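Local structure of Ufm1-specific protease (Caenorhabditis elegans, 5EJJ) at residues G282-L294 and H303-Q315. The protein cleaves the peptide bond after the C-terminal glycine of the ubiquitin-like modifier ufm-1, acting as a thiol protease that removes it from target proteins. Sequence-based numbering, arbitrary orientation.
Sequences GRGVTTTTSATYL and HLQLPTKWTDNEQ
An antiparallel beta hairpin pairs Thr289 with Leu306 and Ala291 with Leu304, its two hydrogen-bonded pairs. Thr289 N donates to Leu306 O over 2.8 Å, and Ala291 N to Leu304 O over 2.9 Å. On one face Ser290 OG donates to Gln305 OE1, 2.6 Å away, and meets this oxygen in the amide plane on a lone pair. The Gln305 chain folds at chi2 (-60°), which turns its amide back to the serine. Arg267 of helix 253-280 gives Gln305 OE1 a second partner. On the face that carries Ala291 and Leu306, Leu306 CD1 touches Ala291 CB and lies at the edge of the Tyr293 ring. Next to the Thr289-Leu306 pair, the hydroxyls of Thr289 and Thr308 share a hydrogen bond, OG1 to OG1, of 2.7 Å.

The hairpin lies in the UfSP2 N-terminal family region, and the loops that flank its strands stay in touch as far as helix 312-325. There Trp310 is sandwiched, with Pro307 CB over one face and Arg283 over the opposite one. Arg283 CD sits 3.6 Å from the centroid of the five-membered ring, a CH-pi contact. Its CZ makes a cation-pi contact with the six-membered ring, the planes 39° apart. At the indole edge Trp310 NE1 donates weakly to Thr286 OG1 (2.9 Å). With an alanine at Trp310, the Arg283 guanidinium would probably lose the ring it lies over, and Thr286 OG1 this donor. Arg283 NH1 also forms a salt bridge with Glu314 OE2, its hydrogen bond weak at 3.4 Å, while Glu314 OE1 accepts from Thr311 N in the capping box that starts the helix.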
ATOM      1  N   GLY A 282      30.244  -2.877  -4.035  1.00 38.63           N
ATOM      2  CA  GLY A 282      30.756  -3.943  -4.874  1.00 34.55           C
ATOM      3  C   GLY A 282      29.763  -5.079  -5.023  1.00 33.67           C
ATOM      4  O   GLY A 282      30.082  -6.228  -4.748  1.00 37.03           O
ATOM      5  N   ARG A 283      28.542  -4.753  -5.425  1.00 36.40           N
ATOM      6  CA  ARG A 283      27.567  -5.767  -5.817  1.00 36.69           C
ATOM      7  C   ARG A 283      27.419  -5.705  -7.333  1.00 36.18           C
ATOM      8  O   ARG A 283      26.590  -6.399  -7.925  1.00 32.43           O
ATOM      9  CB  ARG A 283      26.221  -5.545  -5.125  1.00 35.68           C
ATOM     10  CG  ARG A 283      26.261  -5.729  -3.616  1.00 38.98           C
ATOM     11  CD  ARG A 283      24.879  -5.623  -2.980  1.00 38.68           C
ATOM     12  NE  ARG A 283      24.737  -4.391  -2.210  1.00 45.63           N
ATOM     13  CZ  ARG A 283      24.827  -4.310  -0.885  1.00 48.25           C
ATOM     14  NH1 ARG A 283      25.046  -5.408  -0.164  1.00 51.08           N
ATOM     15  NH2 ARG A 283      24.693  -3.125  -0.287  1.00 43.62           N
ATOM     16  N   GLY A 284      28.243  -4.855  -7.944  1.00 34.51           N
ATOM     17  CA  GLY A 284      28.277  -4.715  -9.385  1.00 38.81           C
ATOM     18  C   GLY A 284      27.228  -3.742  -9.877  1.00 41.19           C
ATOM     19  O   GLY A 284      26.594  -3.056  -9.067  1.00 43.45           O
ATOM     20  N   VAL A 285      27.056  -3.669 -11.199  1.00 35.50           N
ATOM     21  CA  VAL A 285      25.957  -2.914 -11.774  1.00 29.98           C
ATOM     22  C   VAL A 285      24.742  -3.809 -11.921  1.00 32.91           C
ATOM     23  O   VAL A 285      24.716  -4.738 -12.713  1.00 38.08           O
ATOM     24  CB  VAL A 285      26.306  -2.298 -13.109  1.00 31.90           C
ATOM     25  CG1 VAL A 285      25.072  -1.695 -13.731  1.00 33.09           C
ATOM     26  CG2 VAL A 285      27.357  -1.229 -12.920  1.00 38.79           C
ATOM     27  N   THR A 286      23.735  -3.490 -11.134  1.00 33.83           N
ATOM     28  CA  THR A 286      22.531  -4.272 -10.983  1.00 35.89           C
ATOM     29  C   THR A 286      21.420  -3.665 -11.816  1.00 33.21           C
ATOM     30  O   THR A 286      21.328  -2.448 -11.972  1.00 31.33           O
ATOM     31  CB  THR A 286      22.085  -4.184  -9.505  1.00 50.56           C
ATOM     32  OG1 THR A 286      23.175  -4.588  -8.655  1.00 55.67           O
ATOM     33  CG2 THR A 286      20.798  -5.016  -9.216  1.00 39.74           C
ATOM     34  N   THR A 287      20.552  -4.502 -12.345  1.00 30.95           N
ATOM     35  CA  THR A 287      19.375  -3.958 -12.967  1.00 28.92           C
ATOM     36  C   THR A 287      18.266  -3.822 -11.900  1.00 29.52           C
ATOM     37  O   THR A 287      18.283  -4.542 -10.904  1.00 35.15           O
ATOM     38  CB  THR A 287      18.973  -4.810 -14.156  1.00 24.58           C
ATOM     39  OG1 THR A 287      17.866  -4.188 -14.814  1.00 42.22           O
ATOM     40  CG2 THR A 287      18.601  -6.185 -13.707  1.00 24.77           C
ATOM     41  N   THR A 288      17.330  -2.887 -12.077  1.00 26.18           N
ATOM     42  CA  THR A 288      16.282  -2.657 -11.064  1.00 23.61           C
ATOM     43  C   THR A 288      14.862  -3.037 -11.496  1.00 20.32           C
ATOM     44  O   THR A 288      14.591  -3.198 -12.684  1.00 23.31           O
ATOM     45  CB  THR A 288      16.258  -1.177 -10.579  1.00 22.49           C
ATOM     46  OG1 THR A 288      15.908  -0.306 -11.665  1.00 19.46           O
ATOM     47  CG2 THR A 288      17.609  -0.773 -10.007  1.00 22.64           C
ATOM     48  N   THR A 289      13.969  -3.186 -10.516  1.00 21.12           N
ATOM     49  CA  THR A 289      12.525  -3.379 -10.762  1.00 21.33           C
ATOM     50  C   THR A 289      11.756  -2.194 -10.216  1.00 18.00           C
ATOM     51  O   THR A 289      11.973  -1.776  -9.071  1.00 16.25           O
ATOM     52  CB  THR A 289      11.906  -4.601 -10.009  1.00 20.09           C
ATOM     53  OG1 THR A 289      12.544  -5.828 -10.389  1.00 27.90           O
ATOM     54  CG2 THR A 289      10.431  -4.698 -10.316  1.00 13.75           C
ATOM     55  N   SER A 290      10.829  -1.674 -11.007  1.00 16.16           N
ATOM     56  CA  SER A 290      10.002  -0.580 -10.530  1.00 16.28           C
ATOM     57  C   SER A 290       8.801  -1.019  -9.697  1.00 18.96           C
ATOM     58  O   SER A 290       7.981  -1.824 -10.145  1.00 22.93           O
ATOM     59  CB  SER A 290       9.536   0.278 -11.692  1.00 16.46           C
ATOM     60  OG  SER A 290      10.308   1.461 -11.726  1.00 18.93           O
ATOM     61  N   ALA A 291       8.686  -0.457  -8.495  1.00 16.83           N
ATOM     62  CA  ALA A 291       7.554  -0.739  -7.622  1.00 15.34           C
ATOM     63  C   ALA A 291       6.893   0.533  -7.108  1.00 13.37           C
ATOM     64  O   ALA A 291       7.535   1.578  -6.971  1.00 12.25           O
ATOM     65  CB  ALA A 291       7.994  -1.620  -6.446  1.00 15.60           C
ATOM     66  N   THR A 292       5.603   0.422  -6.820  1.00 14.71           N
ATOM     67  CA  THR A 292       4.844   1.465  -6.136  1.00 13.47           C
ATOM     68  C   THR A 292       4.115   0.826  -4.949  1.00 14.15           C
ATOM     69  O   THR A 292       3.590  -0.284  -5.059  1.00 15.40           O
ATOM     70  CB  THR A 292       3.817   2.118  -7.071  1.00 11.60           C
ATOM     71  OG1 THR A 292       4.461   2.499  -8.289  1.00 11.57           O
ATOM     72  CG2 THR A 292       3.245   3.342  -6.444  1.00 11.06           C
ATOM     73  N   TYR A 293       4.115   1.510  -3.812  1.00 11.46           N
ATOM     74  CA  TYR A 293       3.491   1.009  -2.610  1.00 10.12           C
ATOM     75  C   TYR A 293       2.621   2.078  -2.006  1.00 12.57           C
ATOM     76  O   TYR A 293       2.760   3.265  -2.308  1.00 13.28           O
ATOM     77  CB  TYR A 293       4.541   0.657  -1.574  1.00 11.52           C
ATOM     78  CG  TYR A 293       5.535  -0.348  -2.033  1.00 13.25           C
ATOM     79  CD1 TYR A 293       6.714   0.041  -2.642  1.00 13.96           C
ATOM     80  CD2 TYR A 293       5.305  -1.690  -1.851  1.00 17.47           C
ATOM     81  CE1 TYR A 293       7.636  -0.891  -3.070  1.00 16.34           C
ATOM     82  CE2 TYR A 293       6.215  -2.633  -2.259  1.00 19.99           C
ATOM     83  CZ  TYR A 293       7.372  -2.232  -2.875  1.00 20.39           C
ATOM     84  OH  TYR A 293       8.256  -3.192  -3.285  1.00 20.67           O
ATOM     85  N   LEU A 294       1.725   1.646  -1.126  1.00 17.15           N
ATOM     86  CA  LEU A 294       0.992   2.541  -0.241  1.00 15.61           C
ATOM     87  C   LEU A 294       1.204   1.986   1.141  1.00 13.92           C
ATOM     88  O   LEU A 294       0.433   1.153   1.586  1.00 17.65           O
ATOM     89  CB  LEU A 294      -0.497   2.515  -0.560  1.00 15.44           C
ATOM     90  CG  LEU A 294      -1.370   3.355   0.361  1.00 13.32           C
ATOM     91  CD1 LEU A 294      -0.819   4.741   0.414  1.00 13.47           C
ATOM     92  CD2 LEU A 294      -2.786   3.396  -0.162  1.00 20.03           C
ATOM     93  N   HIS A 303       7.454   5.486  -4.064  1.00  8.55           N
ATOM     94  CA  HIS A 303       7.929   5.037  -5.366  1.00  7.68           C
ATOM     95  C   HIS A 303       9.371   4.604  -5.284  1.00  8.84           C
ATOM     96  O   HIS A 303      10.215   5.350  -4.832  1.00 11.29           O
ATOM     97  CB  HIS A 303       7.817   6.157  -6.371  1.00  6.78           C
ATOM     98  CG  HIS A 303       6.517   6.877  -6.318  1.00  7.56           C
ATOM     99  ND1 HIS A 303       5.531   6.692  -7.260  1.00  7.02           N
ATOM    100  CD2 HIS A 303       6.035   7.788  -5.438  1.00  7.32           C
ATOM    101  CE1 HIS A 303       4.503   7.461  -6.962  1.00  7.59           C
ATOM    102  NE2 HIS A 303       4.780   8.133  -5.859  1.00  5.76           N
ATOM    103  N   LEU A 304       9.671   3.395  -5.725  1.00  9.64           N
ATOM    104  CA  LEU A 304      11.009   2.887  -5.525  1.00 10.40           C
ATOM    105  C   LEU A 304      11.468   2.033  -6.686  1.00 12.69           C
ATOM    106  O   LEU A 304      10.696   1.251  -7.251  1.00 12.87           O
ATOM    107  CB  LEU A 304      11.071   2.064  -4.240  1.00 10.04           C
ATOM    108  CG  LEU A 304      10.748   2.756  -2.918  1.00  7.72           C
ATOM    109  CD1 LEU A 304      10.684   1.730  -1.821  1.00  8.26           C
ATOM    110  CD2 LEU A 304      11.777   3.826  -2.610  1.00  7.16           C
ATOM    111  N   GLN A 305      12.736   2.213  -7.037  1.00 15.15           N
ATOM    112  CA  GLN A 305      13.456   1.314  -7.924  1.00 15.82           C
ATOM    113  C   GLN A 305      14.117   0.295  -7.013  1.00 17.20           C
ATOM    114  O   GLN A 305      14.868   0.671  -6.100  1.00 18.33           O
ATOM    115  CB  GLN A 305      14.510   2.093  -8.689  1.00 15.71           C
ATOM    116  CG  GLN A 305      13.928   3.250  -9.421  1.00 12.62           C
ATOM    117  CD  GLN A 305      12.901   2.775 -10.403  1.00 15.99           C
ATOM    118  OE1 GLN A 305      11.707   2.969 -10.204  1.00 18.72           O
ATOM    119  NE2 GLN A 305      13.354   2.110 -11.460  1.00 18.09           N
ATOM    120  N   LEU A 306      13.801  -0.985  -7.222  1.00 18.88           N
ATOM    121  CA  LEU A 306      14.272  -2.052  -6.327  1.00 19.89           C
ATOM    122  C   LEU A 306      15.431  -2.872  -6.910  1.00 21.41           C
ATOM    123  O   LEU A 306      15.362  -3.342  -8.052  1.00 22.20           O
ATOM    124  CB  LEU A 306      13.119  -2.978  -5.983  1.00 16.43           C
ATOM    125  CG  LEU A 306      12.002  -2.339  -5.187  1.00 13.23           C
ATOM    126  CD1 LEU A 306      10.903  -3.340  -5.029  1.00 14.07           C
ATOM    127  CD2 LEU A 306      12.539  -1.893  -3.845  1.00 13.54           C
ATOM    128  N   PRO A 307      16.506  -3.032  -6.130  1.00 20.30           N
ATOM    129  CA  PRO A 307      17.671  -3.810  -6.574  1.00 26.08           C
ATOM    130  C   PRO A 307      17.407  -5.315  -6.528  1.00 31.23           C
ATOM    131  O   PRO A 307      17.770  -5.974  -5.562  1.00 38.39           O
ATOM    132  CB  PRO A 307      18.770  -3.411  -5.576  1.00 24.33           C
ATOM    133  CG  PRO A 307      18.039  -2.924  -4.365  1.00 25.54           C
ATOM    134  CD  PRO A 307      16.743  -2.328  -4.859  1.00 20.94           C
ATOM    135  N   THR A 308      16.786  -5.857  -7.567  1.00 31.04           N
ATOM    136  CA  THR A 308      16.332  -7.246  -7.534  1.00 32.24           C
ATOM    137  C   THR A 308      17.331  -8.293  -8.063  1.00 40.46           C
ATOM    138  O   THR A 308      17.020  -9.496  -8.097  1.00 39.13           O
ATOM    139  CB  THR A 308      15.007  -7.411  -8.283  1.00 33.85           C
ATOM    140  OG1 THR A 308      15.009  -6.581  -9.462  1.00 27.15           O
ATOM    141  CG2 THR A 308      13.843  -7.052  -7.374  1.00 26.72           C
ATOM    142  N   LYS A 309      18.514  -7.846  -8.479  1.00 38.67           N
ATOM    143  CA  LYS A 309      19.556  -8.785  -8.864  1.00 34.17           C
ATOM    144  C   LYS A 309      20.591  -8.949  -7.764  1.00 37.86           C
ATOM    145  O   LYS A 309      21.550  -9.683  -7.934  1.00 46.38           O
ATOM    146  CB  LYS A 309      20.222  -8.376 -10.174  1.00 41.42           C
ATOM    147  CG  LYS A 309      19.364  -8.642 -11.416  1.00 47.76           C
ATOM    148  CD  LYS A 309      19.004 -10.119 -11.576  1.00 52.43           C
ATOM    149  CE  LYS A 309      18.116 -10.361 -12.799  1.00 56.16           C
ATOM    150  NZ  LYS A 309      17.833 -11.818 -13.013  1.00 69.47           N
ATOM    151  N   TRP A 310      20.397  -8.269  -6.637  1.00 37.65           N
ATOM    152  CA  TRP A 310      21.189  -8.531  -5.433  1.00 37.98           C
ATOM    153  C   TRP A 310      20.838  -9.916  -4.845  1.00 45.90           C
ATOM    154  O   TRP A 310      19.879 -10.583  -5.279  1.00 38.52           O
ATOM    155  CB  TRP A 310      20.953  -7.438  -4.378  1.00 37.27           C
ATOM    156  CG  TRP A 310      21.528  -6.068  -4.709  1.00 33.59           C
ATOM    157  CD1 TRP A 310      22.208  -5.712  -5.835  1.00 34.49           C
ATOM    158  CD2 TRP A 310      21.469  -4.886  -3.895  1.00 34.32           C
ATOM    159  NE1 TRP A 310      22.579  -4.387  -5.775  1.00 31.61           N
ATOM    160  CE2 TRP A 310      22.131  -3.859  -4.595  1.00 32.79           C
ATOM    161  CE3 TRP A 310      20.911  -4.594  -2.648  1.00 34.81           C
ATOM    162  CZ2 TRP A 310      22.251  -2.571  -4.089  1.00 28.95           C
ATOM    163  CZ3 TRP A 310      21.040  -3.314  -2.148  1.00 29.72           C
ATOM    164  CH2 TRP A 310      21.703  -2.322  -2.864  1.00 27.61           C
ATOM    165  N   THR A 311      21.613 -10.358  -3.856  1.00 51.05           N
ATOM    166  CA  THR A 311      21.291 -11.614  -3.170  1.00 53.61           C
ATOM    167  C   THR A 311      20.028 -11.428  -2.339  1.00 48.86           C
ATOM    168  O   THR A 311      19.771 -10.321  -1.853  1.00 46.43           O
ATOM    169  CB  THR A 311      22.412 -12.058  -2.208  1.00 53.37           C
ATOM    170  OG1 THR A 311      22.339 -11.298  -0.995  1.00 53.42           O
ATOM    171  CG2 THR A 311      23.780 -11.876  -2.843  1.00 52.20           C
ATOM    172  N   ASP A 312      19.259 -12.504  -2.158  1.00 49.35           N
ATOM    173  CA  ASP A 312      18.069 -12.467  -1.295  1.00 50.23           C
ATOM    174  C   ASP A 312      18.365 -11.792   0.038  1.00 49.06           C
ATOM    175  O   ASP A 312      17.543 -11.041   0.568  1.00 49.81           O
ATOM    176  CB  ASP A 312      17.507 -13.870  -1.042  1.00 46.31           C
ATOM    177  CG  ASP A 312      16.819 -14.450  -2.261  1.00 60.74           C
ATOM    178  OD1 ASP A 312      17.506 -15.072  -3.103  1.00 68.78           O
ATOM    179  OD2 ASP A 312      15.587 -14.276  -2.381  1.00 65.34           O
ATOM    180  N   ASN A 313      19.550 -12.040   0.571  1.00 45.00           N
ATOM    181  CA  ASN A 313      19.890 -11.449   1.840  1.00 45.08           C
ATOM    182  C   ASN A 313      20.160  -9.968   1.702  1.00 46.32           C
ATOM    183  O   ASN A 313      19.762  -9.161   2.550  1.00 48.26           O
ATOM    184  CB  ASN A 313      21.099 -12.133   2.457  1.00 51.07           C
ATOM    185  CG  ASN A 313      21.211 -11.848   3.935  1.00 50.06           C
ATOM    186  OD1 ASN A 313      20.376 -12.312   4.717  1.00 49.29           O
ATOM    187  ND2 ASN A 313      22.219 -11.061   4.329  1.00 39.31           N
ATOM    188  N   GLU A 314      20.853  -9.609   0.632  1.00 44.59           N
ATOM    189  CA  GLU A 314      21.216  -8.219   0.433  1.00 46.56           C
ATOM    190  C   GLU A 314      19.953  -7.390   0.203  1.00 42.91           C
ATOM    191  O   GLU A 314      19.892  -6.216   0.571  1.00 37.68           O
ATOM    192  CB  GLU A 314      22.200  -8.092  -0.726  1.00 47.64           C
ATOM    193  CG  GLU A 314      23.617  -8.495  -0.361  1.00 50.67           C
ATOM    194  CD  GLU A 314      24.526  -8.599  -1.570  1.00 58.35           C
ATOM    195  OE1 GLU A 314      23.998  -8.781  -2.701  1.00 52.14           O
ATOM    196  OE2 GLU A 314      25.765  -8.483  -1.383  1.00 59.80           O
ATOM    197  N   GLN A 315      18.942  -8.023  -0.386  1.00 38.80           N
ATOM    198  CA  GLN A 315      17.647  -7.396  -0.553  1.00 33.17           C
ATOM    199  C   GLN A 315      16.936  -7.170   0.776  1.00 37.63           C
ATOM    200  O   GLN A 315      16.460  -6.069   1.047  1.00 38.91           O
ATOM    201  CB  GLN A 315      16.781  -8.210  -1.494  1.00 33.74           C
ATOM    202  CG  GLN A 315      17.345  -8.262  -2.899  1.00 34.12           C
ATOM    203  CD  GLN A 315      16.317  -8.704  -3.918  1.00 36.25           C
ATOM    204  OE1 GLN A 315      15.124  -8.412  -3.786  1.00 39.21           O
ATOM    205  NE2 GLN A 315      16.771  -9.415  -4.944  1.00 36.06           N
TER
HETATM  206  O   HOH W   1      15.867  -6.571 -12.178  1.00 27.39           O